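Local coordinates for TRAP-type C4-dicarboxylate:H+ symport system substrate-binding component DctP (Shewanella oneidensis, PDB 4MX6), which binds succinate and probably delivers such C4-dicarboxylates, as the periplasmic solute-binding component, to a TRAP-type proton symporter in the membrane, at residues L56-L61 against Y70-F75; Q64-E69 against R263-E268; M158-A163 against N219-T224; F178-S183 against P197-F202. All coordinates share one frame; numbering follows the deposited sequence.

Interaction 1: L56-L61 against Y70-F75; sequences LKFKEL and YTVSVF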
# COMPACT_ATOMS: atom_id res chain seq x y z
N LEU A 56 14.24 -8.22 0.87
CA LEU A 56 15.32 -9.15 1.21
C LEU A 56 15.56 -10.18 0.11
O LEU A 56 16.70 -10.55 -0.15
CB LEU A 56 15.03 -9.84 2.54
CG LEU A 56 15.20 -8.96 3.78
CD1 LEU A 56 14.82 -9.75 5.02
CD2 LEU A 56 16.61 -8.41 3.92
N LYS A 57 14.51 -10.64 -0.55
CA LYS A 57 14.69 -11.57 -1.66
C LYS A 57 15.47 -10.89 -2.79
O LYS A 57 16.36 -11.50 -3.40
CB LYS A 57 13.34 -12.09 -2.16
CG LYS A 57 13.43 -13.10 -3.30
CD LYS A 57 14.16 -14.37 -2.89
CE LYS A 57 14.05 -15.46 -3.94
NZ LYS A 57 14.69 -16.72 -3.51
N PHE A 58 15.15 -9.63 -3.07
CA PHE A 58 15.87 -8.87 -4.09
C PHE A 58 17.35 -8.78 -3.73
O PHE A 58 18.22 -9.02 -4.58
CB PHE A 58 15.21 -7.50 -4.24
CG PHE A 58 15.91 -6.56 -5.19
CD1 PHE A 58 16.08 -6.87 -6.53
CD2 PHE A 58 16.32 -5.33 -4.75
CE1 PHE A 58 16.70 -5.99 -7.38
CE2 PHE A 58 16.93 -4.44 -5.61
CZ PHE A 58 17.12 -4.77 -6.92
N LYS A 59 17.66 -8.46 -2.48
CA LYS A 59 19.03 -8.46 -1.99
C LYS A 59 19.71 -9.81 -2.24
O LYS A 59 20.83 -9.86 -2.74
CB LYS A 59 19.05 -8.14 -0.50
CG LYS A 59 20.40 -8.31 0.18
CD LYS A 59 20.29 -8.03 1.67
CE LYS A 59 21.61 -8.21 2.40
NZ LYS A 59 22.64 -7.27 1.91
N GLU A 60 19.04 -10.89 -1.87
CA GLU A 60 19.61 -12.22 -2.00
C GLU A 60 19.92 -12.55 -3.45
O GLU A 60 21.00 -13.03 -3.77
CB GLU A 60 18.66 -13.26 -1.39
CG GLU A 60 18.58 -13.18 0.12
CD GLU A 60 17.44 -13.95 0.73
OE1 GLU A 60 16.89 -14.82 0.03
OE2 GLU A 60 17.11 -13.69 1.92
N LEU A 61 18.97 -12.26 -4.34
CA LEU A 61 19.14 -12.60 -5.74
C LEU A 61 20.23 -11.76 -6.40
O LEU A 61 21.02 -12.27 -7.20
CB LEU A 61 17.83 -12.48 -6.52
CG LEU A 61 16.75 -13.47 -6.11
CD1 LEU A 61 15.57 -13.27 -7.03
CD2 LEU A 61 17.25 -14.90 -6.17
N TYR A 70 27.47 -5.72 -7.39
CA TYR A 70 26.41 -4.95 -6.75
C TYR A 70 26.07 -5.59 -5.42
O TYR A 70 26.16 -6.81 -5.26
CB TYR A 70 25.15 -4.90 -7.63
CG TYR A 70 25.37 -4.15 -8.91
CD1 TYR A 70 25.87 -4.78 -10.05
CD2 TYR A 70 25.12 -2.79 -8.98
CE1 TYR A 70 26.11 -4.09 -11.21
CE2 TYR A 70 25.34 -2.09 -10.14
CZ TYR A 70 25.84 -2.74 -11.25
OH TYR A 70 26.07 -2.04 -12.42
N THR A 71 25.69 -4.76 -4.46
CA THR A 71 25.15 -5.24 -3.20
C THR A 71 23.91 -4.42 -2.90
O THR A 71 23.84 -3.26 -3.29
CB THR A 71 26.17 -5.09 -2.05
OG1 THR A 71 25.65 -5.71 -0.87
CG2 THR A 71 26.48 -3.63 -1.78
N VAL A 72 22.93 -5.02 -2.22
CA VAL A 72 21.70 -4.32 -1.87
C VAL A 72 21.63 -4.16 -0.36
O VAL A 72 21.69 -5.15 0.36
CB VAL A 72 20.45 -5.09 -2.35
CG1 VAL A 72 19.19 -4.30 -2.01
CG2 VAL A 72 20.51 -5.35 -3.84
N SER A 73 21.52 -2.92 0.12
CA SER A 73 21.29 -2.63 1.52
C SER A 73 19.82 -2.33 1.72
O SER A 73 19.27 -1.46 1.05
CB SER A 73 22.15 -1.45 1.98
OG SER A 73 23.52 -1.76 1.86
N VAL A 74 19.19 -3.05 2.65
CA VAL A 74 17.77 -2.90 2.90
C VAL A 74 17.55 -2.22 4.25
O VAL A 74 18.13 -2.62 5.26
CB VAL A 74 17.06 -4.28 2.88
CG1 VAL A 74 15.59 -4.15 3.23
CG2 VAL A 74 17.22 -4.94 1.51
N PHE A 75 16.67 -1.21 4.26
CA PHE A 75 16.42 -0.40 5.44
C PHE A 75 14.92 -0.41 5.74
O PHE A 75 14.17 0.38 5.17
CB PHE A 75 16.89 1.04 5.20
CG PHE A 75 18.34 1.15 4.83
CD1 PHE A 75 18.73 1.07 3.50
CD2 PHE A 75 19.31 1.33 5.79
CE1 PHE A 75 20.06 1.16 3.14
CE2 PHE A 75 20.66 1.42 5.43
CZ PHE A 75 21.02 1.33 4.11
O HOH W 1 20.91 -5.03 3.89
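Lys59 runs back along Val72 in the reverse sense where helix 50-65 lies nearly antiparallel over strand 70-75, the short axes 161° apart and 7.6 Å from each other at their closest. The lysine CB rests against the valine CB at 3.8 Å. From there the chain leaves with CG anti to the backbone N (chi1 171°), runs extended along the Val72 carbonyl, with CG 3.4 Å from Val72 O, and bends only at its last torsion (chi4 62°), which turns the ammonium back onto that oxygen. The bond from Lys59 NZ to Val72 O is 2.8 Å long and comes in nearly along the C=O axis. Phe58 meets the same valine from the other flank: its ring stands across the isopropyl group, ring atom CD2 lying 4.1 Å from Val72 CG1. Farther along, Leu56 CD2 touches Val74 CG2 at 4.3 Å, a looser apolar contact. The helix and strand belong to the beta-alpha-beta unit formed by strand 37-42, helix 50-65 and strand 70-75, and Phe58 also packs on Phe41 and helix 260-295. Glu63 forms a salt bridge with Lys59 and accepts hydrogen bonds from Thr71 OG1 and Val72 N. With a methionine here the Val72 carbonyl would probably lose this donor and Glu63 its cationic mate. The lysine thus works twice, its methylenes as apolar cover for the strand and its ammonium as a clamp on the backbone at the partly exposed border of the unit.

Interaction 2: Q64-E69 against R263-E268; sequences QRLPGE and RKVIKE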
# COMPACT_ATOMS: atom_id res chain seq x y z
N GLN A 64 23.63 -13.02 -5.17
CA GLN A 64 23.92 -14.31 -5.77
C GLN A 64 24.36 -14.21 -7.22
O GLN A 64 25.27 -14.92 -7.64
CB GLN A 64 22.70 -15.20 -5.75
CG GLN A 64 22.34 -15.69 -4.37
CD GLN A 64 20.90 -16.15 -4.30
OE1 GLN A 64 20.35 -16.65 -5.27
NE2 GLN A 64 20.28 -15.97 -3.14
N ARG A 65 23.69 -13.35 -7.99
CA ARG A 65 23.86 -13.32 -9.45
C ARG A 65 24.91 -12.33 -9.92
O ARG A 65 25.44 -12.50 -11.02
CB ARG A 65 22.51 -13.06 -10.12
CG ARG A 65 21.49 -14.12 -9.77
CD ARG A 65 20.09 -13.82 -10.28
NE ARG A 65 19.18 -14.88 -9.85
CZ ARG A 65 17.89 -14.96 -10.16
NH1 ARG A 65 17.31 -14.02 -10.90
NH2 ARG A 65 17.18 -15.98 -9.71
N LEU A 66 25.22 -11.34 -9.09
CA LEU A 66 26.20 -10.31 -9.42
C LEU A 66 27.22 -10.12 -8.29
O LEU A 66 27.50 -8.99 -7.87
CB LEU A 66 25.49 -8.98 -9.68
CG LEU A 66 24.54 -8.99 -10.89
CD1 LEU A 66 23.61 -7.79 -10.86
CD2 LEU A 66 25.33 -9.01 -12.19
N PRO A 67 27.79 -11.22 -7.79
CA PRO A 67 28.68 -11.10 -6.63
C PRO A 67 29.87 -10.21 -6.90
O PRO A 67 30.56 -10.33 -7.92
CB PRO A 67 29.13 -12.55 -6.38
CG PRO A 67 28.92 -13.25 -7.67
CD PRO A 67 27.72 -12.60 -8.30
N GLY A 68 30.12 -9.29 -5.97
CA GLY A 68 31.22 -8.37 -6.07
C GLY A 68 30.97 -7.18 -6.98
O GLY A 68 31.78 -6.25 -7.02
N GLU A 69 29.84 -7.19 -7.69
CA GLU A 69 29.53 -6.11 -8.62
C GLU A 69 28.49 -5.15 -8.04
O GLU A 69 28.61 -3.94 -8.19
CB GLU A 69 29.00 -6.68 -9.94
CG GLU A 69 29.98 -7.58 -10.67
CD GLU A 69 29.35 -8.25 -11.89
OE1 GLU A 69 28.84 -7.52 -12.75
OE2 GLU A 69 29.33 -9.49 -11.97
N ARG A 263 21.62 -4.03 -15.78
CA ARG A 263 20.25 -3.59 -15.56
C ARG A 263 19.28 -4.75 -15.79
O ARG A 263 18.34 -4.94 -15.03
CB ARG A 263 19.90 -2.41 -16.47
CG ARG A 263 18.52 -1.84 -16.17
CD ARG A 263 18.05 -0.79 -17.17
NE ARG A 263 19.02 0.29 -17.36
CZ ARG A 263 19.64 0.60 -18.50
NH1 ARG A 263 19.43 -0.06 -19.63
NH2 ARG A 263 20.49 1.61 -18.49
N LYS A 264 19.50 -5.52 -16.85
CA LYS A 264 18.63 -6.64 -17.15
C LYS A 264 18.64 -7.70 -16.05
O LYS A 264 17.59 -8.21 -15.67
CB LYS A 264 19.03 -7.26 -18.49
CG LYS A 264 18.15 -8.41 -18.91
CD LYS A 264 18.50 -8.88 -20.30
CE LYS A 264 17.55 -9.97 -20.75
NZ LYS A 264 17.84 -10.38 -22.13
N VAL A 265 19.81 -8.01 -15.51
CA VAL A 265 19.91 -8.96 -14.41
C VAL A 265 19.18 -8.42 -13.16
O VAL A 265 18.43 -9.16 -12.49
CB VAL A 265 21.39 -9.26 -14.08
CG1 VAL A 265 21.50 -10.18 -12.87
CG2 VAL A 265 22.08 -9.90 -15.27
N ILE A 266 19.39 -7.15 -12.85
CA ILE A 266 18.74 -6.53 -11.70
C ILE A 266 17.21 -6.53 -11.86
O ILE A 266 16.48 -6.83 -10.92
CB ILE A 266 19.31 -5.11 -11.47
CG1 ILE A 266 20.77 -5.22 -11.03
CG2 ILE A 266 18.47 -4.35 -10.46
CD1 ILE A 266 21.53 -3.93 -11.08
N LYS A 267 16.74 -6.21 -13.07
CA LYS A 267 15.30 -6.19 -13.34
C LYS A 267 14.69 -7.58 -13.17
O LYS A 267 13.62 -7.72 -12.58
CB LYS A 267 15.03 -5.65 -14.74
CG LYS A 267 13.55 -5.62 -15.13
CD LYS A 267 12.65 -4.87 -14.14
CE LYS A 267 11.32 -4.47 -14.76
NZ LYS A 267 10.55 -5.64 -15.26
N GLU A 268 15.38 -8.61 -13.67
CA GLU A 268 14.86 -9.96 -13.54
C GLU A 268 14.81 -10.38 -12.07
O GLU A 268 13.86 -11.04 -11.64
CB GLU A 268 15.69 -10.95 -14.36
CG GLU A 268 15.35 -12.41 -14.13
CD GLU A 268 13.92 -12.77 -14.51
OE1 GLU A 268 13.33 -12.09 -15.38
OE2 GLU A 268 13.39 -13.75 -13.94
O HOH W 2 18.48 -11.99 -12.47
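Leu66 pushes its isobutyl end against Val265, the two side chains meeting tip to tip, with Leu66 CD1 and Val265 CG1 3.8 Å apart. The leucine is the first residue to leave helical geometry after helix 50-65, within the helix-to-strand connection of a beta-alpha-beta unit, and its partner lies near the start of the long helix 260-295. Leu66 CG is anti to its carbonyl carbon (chi1 -63°), a setting that carries both methyls to the other helix. CD1 lodges between two residues there, for it also lies 3.8 Å from Ile266 CG1, whose side chain it meets at roughly 90°; Ile266 is itself backed by Leu258 and Trp255. Beside this apolar spot, Arg65 sets its CB 4.1 Å from Val265 CG1 and stretches out, straight from CG to NE, along the solvent-facing side. Its guanidinium lies nearly parallel to the Glu268 carboxylate, the planes 11° apart, yet the charged atoms do not meet: Arg65 NH1 and Glu268 OE2 stay 5.0 Å from each other. The salt bridge of Arg65 goes instead to Glu272, one turn farther along the helix, while Glu69 is tied to Lys262 near the start of that helix. A water lying in the guanidinium plane joins the two segments at the edge of the contact, accepting from Arg65 NH1 at 2.8 Å and donating to Val265 O at 2.8 Å.

Interaction 3: M158-A163 against N219-T224; sequences MKQFTA and NTWSNT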
# COMPACT_ATOMS: atom_id res chain seq x y z
N MET A 158 -6.30 -6.30 1.08
CA MET A 158 -7.43 -5.41 1.28
C MET A 158 -7.34 -4.79 2.67
O MET A 158 -6.85 -5.41 3.60
CB MET A 158 -8.74 -6.16 1.11
CG MET A 158 -8.89 -6.91 -0.21
SD MET A 158 -8.70 -5.93 -1.71
CE MET A 158 -10.21 -4.97 -1.67
N LYS A 159 -7.83 -3.57 2.81
CA LYS A 159 -7.85 -2.87 4.09
C LYS A 159 -9.08 -3.21 4.92
O LYS A 159 -10.17 -3.38 4.38
CB LYS A 159 -7.81 -1.35 3.85
CG LYS A 159 -6.54 -0.88 3.14
CD LYS A 159 -6.48 0.63 2.95
CE LYS A 159 -7.58 1.11 2.01
NZ LYS A 159 -7.44 2.54 1.66
N GLN A 160 -8.86 -3.27 6.23
CA GLN A 160 -9.88 -3.41 7.25
C GLN A 160 -9.87 -2.16 8.11
O GLN A 160 -8.82 -1.55 8.32
CB GLN A 160 -9.57 -4.62 8.15
CG GLN A 160 -9.06 -5.86 7.45
CD GLN A 160 -9.93 -6.32 6.29
OE1 GLN A 160 -11.12 -6.05 6.23
NE2 GLN A 160 -9.32 -7.03 5.35
N PHE A 161 -11.03 -1.77 8.65
CA PHE A 161 -11.07 -0.70 9.64
C PHE A 161 -10.71 -1.23 11.03
O PHE A 161 -11.11 -2.33 11.41
CB PHE A 161 -12.48 -0.11 9.77
CG PHE A 161 -13.02 0.56 8.54
CD1 PHE A 161 -12.38 1.66 7.96
CD2 PHE A 161 -14.22 0.15 8.00
CE1 PHE A 161 -12.93 2.29 6.85
CE2 PHE A 161 -14.77 0.78 6.91
CZ PHE A 161 -14.12 1.85 6.33
N THR A 162 -10.02 -0.41 11.81
CA THR A 162 -9.95 -0.63 13.25
C THR A 162 -10.41 0.63 13.97
O THR A 162 -10.28 1.74 13.44
CB THR A 162 -8.53 -1.03 13.75
OG1 THR A 162 -7.64 0.08 13.65
CG2 THR A 162 -7.98 -2.17 12.93
N ALA A 163 -10.95 0.43 15.17
CA ALA A 163 -11.33 1.52 16.06
C ALA A 163 -11.57 0.92 17.43
O ALA A 163 -11.23 -0.25 17.67
CB ALA A 163 -12.58 2.23 15.53
N ASN A 219 -6.09 -0.67 7.56
CA ASN A 219 -4.88 -1.36 7.12
C ASN A 219 -5.13 -2.84 6.90
O ASN A 219 -6.19 -3.37 7.23
CB ASN A 219 -3.70 -1.14 8.09
CG ASN A 219 -2.46 -0.73 7.34
OD1 ASN A 219 -2.01 -1.45 6.45
ND2 ASN A 219 -1.95 0.46 7.62
N THR A 220 -4.13 -3.51 6.33
CA THR A 220 -4.24 -4.93 6.06
C THR A 220 -3.94 -5.73 7.32
O THR A 220 -3.34 -5.22 8.28
CB THR A 220 -3.25 -5.35 4.97
OG1 THR A 220 -1.92 -5.20 5.50
CG2 THR A 220 -3.43 -4.50 3.70
N TRP A 221 -4.32 -7.00 7.32
CA TRP A 221 -4.00 -7.87 8.45
C TRP A 221 -2.49 -7.87 8.72
O TRP A 221 -2.08 -7.88 9.88
CB TRP A 221 -4.48 -9.31 8.25
CG TRP A 221 -5.96 -9.45 8.12
CD1 TRP A 221 -6.63 -9.82 7.00
CD2 TRP A 221 -6.96 -9.23 9.12
NE1 TRP A 221 -7.97 -9.84 7.23
CE2 TRP A 221 -8.21 -9.48 8.52
CE3 TRP A 221 -6.93 -8.85 10.47
CZ2 TRP A 221 -9.41 -9.37 9.21
CZ3 TRP A 221 -8.13 -8.76 11.15
CH2 TRP A 221 -9.35 -9.02 10.52
N SER A 222 -1.68 -7.90 7.67
CA SER A 222 -0.23 -7.99 7.85
C SER A 222 0.33 -6.78 8.58
O SER A 222 1.14 -6.94 9.49
CB SER A 222 0.48 -8.14 6.51
OG SER A 222 1.86 -7.85 6.62
N ASN A 223 -0.07 -5.58 8.21
CA ASN A 223 0.39 -4.39 8.94
C ASN A 223 -0.21 -4.32 10.35
O ASN A 223 0.47 -3.93 11.31
CB ASN A 223 0.10 -3.11 8.16
CG ASN A 223 1.17 -2.81 7.13
OD1 ASN A 223 2.34 -3.22 7.27
ND2 ASN A 223 0.79 -2.06 6.11
N THR A 224 -1.48 -4.69 10.48
CA THR A 224 -2.17 -4.63 11.76
C THR A 224 -1.46 -5.53 12.77
O THR A 224 -1.28 -5.15 13.94
CB THR A 224 -3.64 -5.02 11.59
OG1 THR A 224 -4.28 -4.12 10.68
CG2 THR A 224 -4.40 -4.99 12.90
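Gln160 folds over Trp221, its chain passing from Asn219 O near its base to the indole farther out. CB lies 3.7 Å from Asn219 O, the oxygen that also receives the backbone N of Gln160. CG sits over one face of the indole, 4.1 Å from the centroid of the six-membered ring and 22° off its normal, a CH-pi contact offset toward the rim. The bend at chi2 (-52°) then carries the amide out past the NE1 edge, its plane 22° from that of the ring, and NE2 comes 3.6 Å from Trp221 NE1 without a bond between them; NE2 donates instead to Asn240 OD1. An alanine here would probably uncover that indole face and leave the Asn240 oxygen without its donor. The backbones form an antiparallel hydrogen-bonded pair: Gln160 N to Asn219 O is 2.9 Å, and Asn219 N returns the bond to Gln160 O at 3.0 Å. Asn219 OD1 is gripped twice, by Thr220 N on a lone pair and by Asn223 ND2 at 2.9 Å, which fixes the amide with its ND2 turned to succinate; Asn223 ND2 binds the ligand as well. Thr220 is the N-cap of helix 221-226, its OG1 weakly accepting from Asn223 N and bonded to Asn156. The pair thus joins edge strand 217-219 to strand 160-163 in a mixed sheet just as the chain enters helix 221-226, with Leu244 of strand 243-251 against Asn219 and Thr220, and helix 260-295 packed on Trp221.

Interaction 4: F178-S183 against P197-F202; sequences FRVMAS and PVKKPF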
# COMPACT_ATOMS: atom_id res chain seq x y z
N PHE A 178 -9.66 9.28 12.15
CA PHE A 178 -8.92 8.19 11.53
C PHE A 178 -7.64 8.72 10.91
O PHE A 178 -7.67 9.67 10.13
CB PHE A 178 -9.75 7.52 10.42
CG PHE A 178 -10.87 6.65 10.92
CD1 PHE A 178 -12.10 7.20 11.26
CD2 PHE A 178 -10.71 5.28 11.04
CE1 PHE A 178 -13.13 6.41 11.70
CE2 PHE A 178 -11.76 4.48 11.48
CZ PHE A 178 -12.96 5.05 11.81
N ARG A 179 -6.52 8.08 11.21
CA ARG A 179 -5.32 8.33 10.42
C ARG A 179 -5.55 7.78 9.02
O ARG A 179 -6.16 6.73 8.84
CB ARG A 179 -4.11 7.65 11.04
CG ARG A 179 -2.82 7.81 10.22
CD ARG A 179 -2.56 6.62 9.29
NE ARG A 179 -1.35 6.82 8.50
CZ ARG A 179 -0.81 5.89 7.72
NH1 ARG A 179 0.25 6.20 6.98
NH2 ARG A 179 -1.32 4.68 7.65
N VAL A 180 -5.02 8.50 8.03
CA VAL A 180 -4.93 8.02 6.66
C VAL A 180 -3.50 8.21 6.15
O VAL A 180 -2.77 9.11 6.58
CB VAL A 180 -5.92 8.72 5.69
CG1 VAL A 180 -7.35 8.29 6.00
CG2 VAL A 180 -5.76 10.23 5.73
N MET A 181 -3.13 7.36 5.20
CA MET A 181 -2.01 7.65 4.32
C MET A 181 -2.26 9.00 3.66
O MET A 181 -3.40 9.46 3.57
CB MET A 181 -1.87 6.55 3.26
CG MET A 181 -1.53 5.18 3.85
SD MET A 181 -1.34 3.86 2.65
CE MET A 181 -3.05 3.43 2.29
N ALA A 182 -1.20 9.63 3.16
CA ALA A 182 -1.32 10.99 2.64
C ALA A 182 -1.96 11.04 1.25
O ALA A 182 -1.29 11.20 0.24
CB ALA A 182 0.03 11.68 2.64
N SER A 183 -3.28 10.89 1.24
CA SER A 183 -4.09 10.79 0.03
C SER A 183 -5.36 11.60 0.19
O SER A 183 -6.11 11.42 1.15
CB SER A 183 -4.48 9.34 -0.20
OG SER A 183 -5.58 9.26 -1.09
N PRO A 197 -10.51 12.73 8.95
CA PRO A 197 -9.24 12.13 8.51
C PRO A 197 -8.05 12.98 8.89
O PRO A 197 -8.11 14.21 8.84
CB PRO A 197 -9.39 12.08 6.99
CG PRO A 197 -10.29 13.24 6.67
CD PRO A 197 -11.24 13.36 7.83
N VAL A 198 -6.96 12.31 9.23
CA VAL A 198 -5.71 12.94 9.64
C VAL A 198 -4.57 12.27 8.86
O VAL A 198 -4.33 11.08 9.03
CB VAL A 198 -5.49 12.78 11.18
CG1 VAL A 198 -4.24 13.51 11.62
CG2 VAL A 198 -6.71 13.26 11.98
N LYS A 199 -3.87 13.00 7.99
CA LYS A 199 -2.77 12.42 7.22
C LYS A 199 -1.53 12.36 8.10
O LYS A 199 -1.07 13.38 8.60
CB LYS A 199 -2.49 13.25 5.97
CG LYS A 199 -3.64 13.31 4.96
CD LYS A 199 -3.32 14.25 3.81
CE LYS A 199 -4.51 14.40 2.87
NZ LYS A 199 -4.19 15.30 1.74
N LYS A 200 -0.98 11.16 8.28
CA LYS A 200 0.22 10.97 9.09
C LYS A 200 1.08 9.86 8.51
O LYS A 200 0.56 8.92 7.93
CB LYS A 200 -0.14 10.60 10.54
CG LYS A 200 -0.88 11.66 11.32
CD LYS A 200 0.01 12.83 11.66
CE LYS A 200 -0.72 13.89 12.45
NZ LYS A 200 0.19 14.96 12.93
N PRO A 201 2.40 9.95 8.70
CA PRO A 201 3.29 8.88 8.22
C PRO A 201 3.07 7.57 8.99
O PRO A 201 2.71 7.57 10.17
CB PRO A 201 4.68 9.43 8.48
CG PRO A 201 4.50 10.45 9.51
CD PRO A 201 3.15 11.04 9.33
N PHE A 202 3.35 6.47 8.31
CA PHE A 202 3.10 5.14 8.85
C PHE A 202 3.82 4.93 10.16
O PHE A 202 3.28 4.27 11.05
CB PHE A 202 3.53 4.10 7.83
CG PHE A 202 3.20 2.69 8.22
CD1 PHE A 202 1.88 2.29 8.37
CD2 PHE A 202 4.20 1.75 8.41
CE1 PHE A 202 1.57 0.98 8.68
CE2 PHE A 202 3.89 0.44 8.70
CZ PHE A 202 2.57 0.06 8.85
O HOH W 3 -2.30 14.10 -0.19
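Arg179 converges on the carbonyl of Lys200 with NE and NH1, each 2.9 Å from Lys200 O, and this fork is the tight, buried part of the contact. The oxygen lies in the guanidinium plane, at the edge, while the backbone N of Met181 sits over the centre of one face. The chain gets there with CG anti to the backbone N (chi1 177°) and a strained turn at chi2 (-95°), which swings the guanidinium forward along the neighbouring segment. Two bonds to one fixed acceptor hold the group against rotation and aim NH2 at succinate, to which it is hydrogen-bonded; the Phe202 ring offers its edge to the same NH2, CD1 lying 4.1 Å away. Lys200 O is therefore a second-shell anchor for a ligand-binding arginine. Behind it, strands 177-180 and 196-199 pair in parallel, the outer members of a beta-alpha-beta unit whose crossover is helix 184-191. Val180 N donates to Val198 O at 2.9 Å, and Lys200 N continues the pairing with a longer bond of 3.2 Å to Val180 O. Toward solvent the fit is slacker. Lys199, stretched out straight, lays its methylenes past Val180 and Ala182, with CG 3.8 Å from Val180 CG2 and CD 4.0 Å from Ala182 CA. Its ammonium forms a salt bridge with Asp184 and donates to a water at 3.0 Å from NZ, and that water makes a weak bond to Ala182 O.

Interactions 1 and 2 share helix 50-65 and touch through Phe58 and Ile266, their centres about 10 Å apart. Their segments alternate along the chain, and interaction 1 closes before interactions 3 and 4 open. Interactions 3 and 4 lie on the opposite side of the chain's centre from interaction 2, about 35 and 37 Å from it between centres. Both fall within the span bridged by interaction 2, and 178-202 falls between the segments of interaction 3. The centres of interactions 3 and 4 are about 14 Å apart, and Phe202 packs on Asn219 and Asn223. Together they place Arg179, Asn219 and Asn223 round succinate, while interaction 2 joins helix 50-65 to helix 260-295 away from that site.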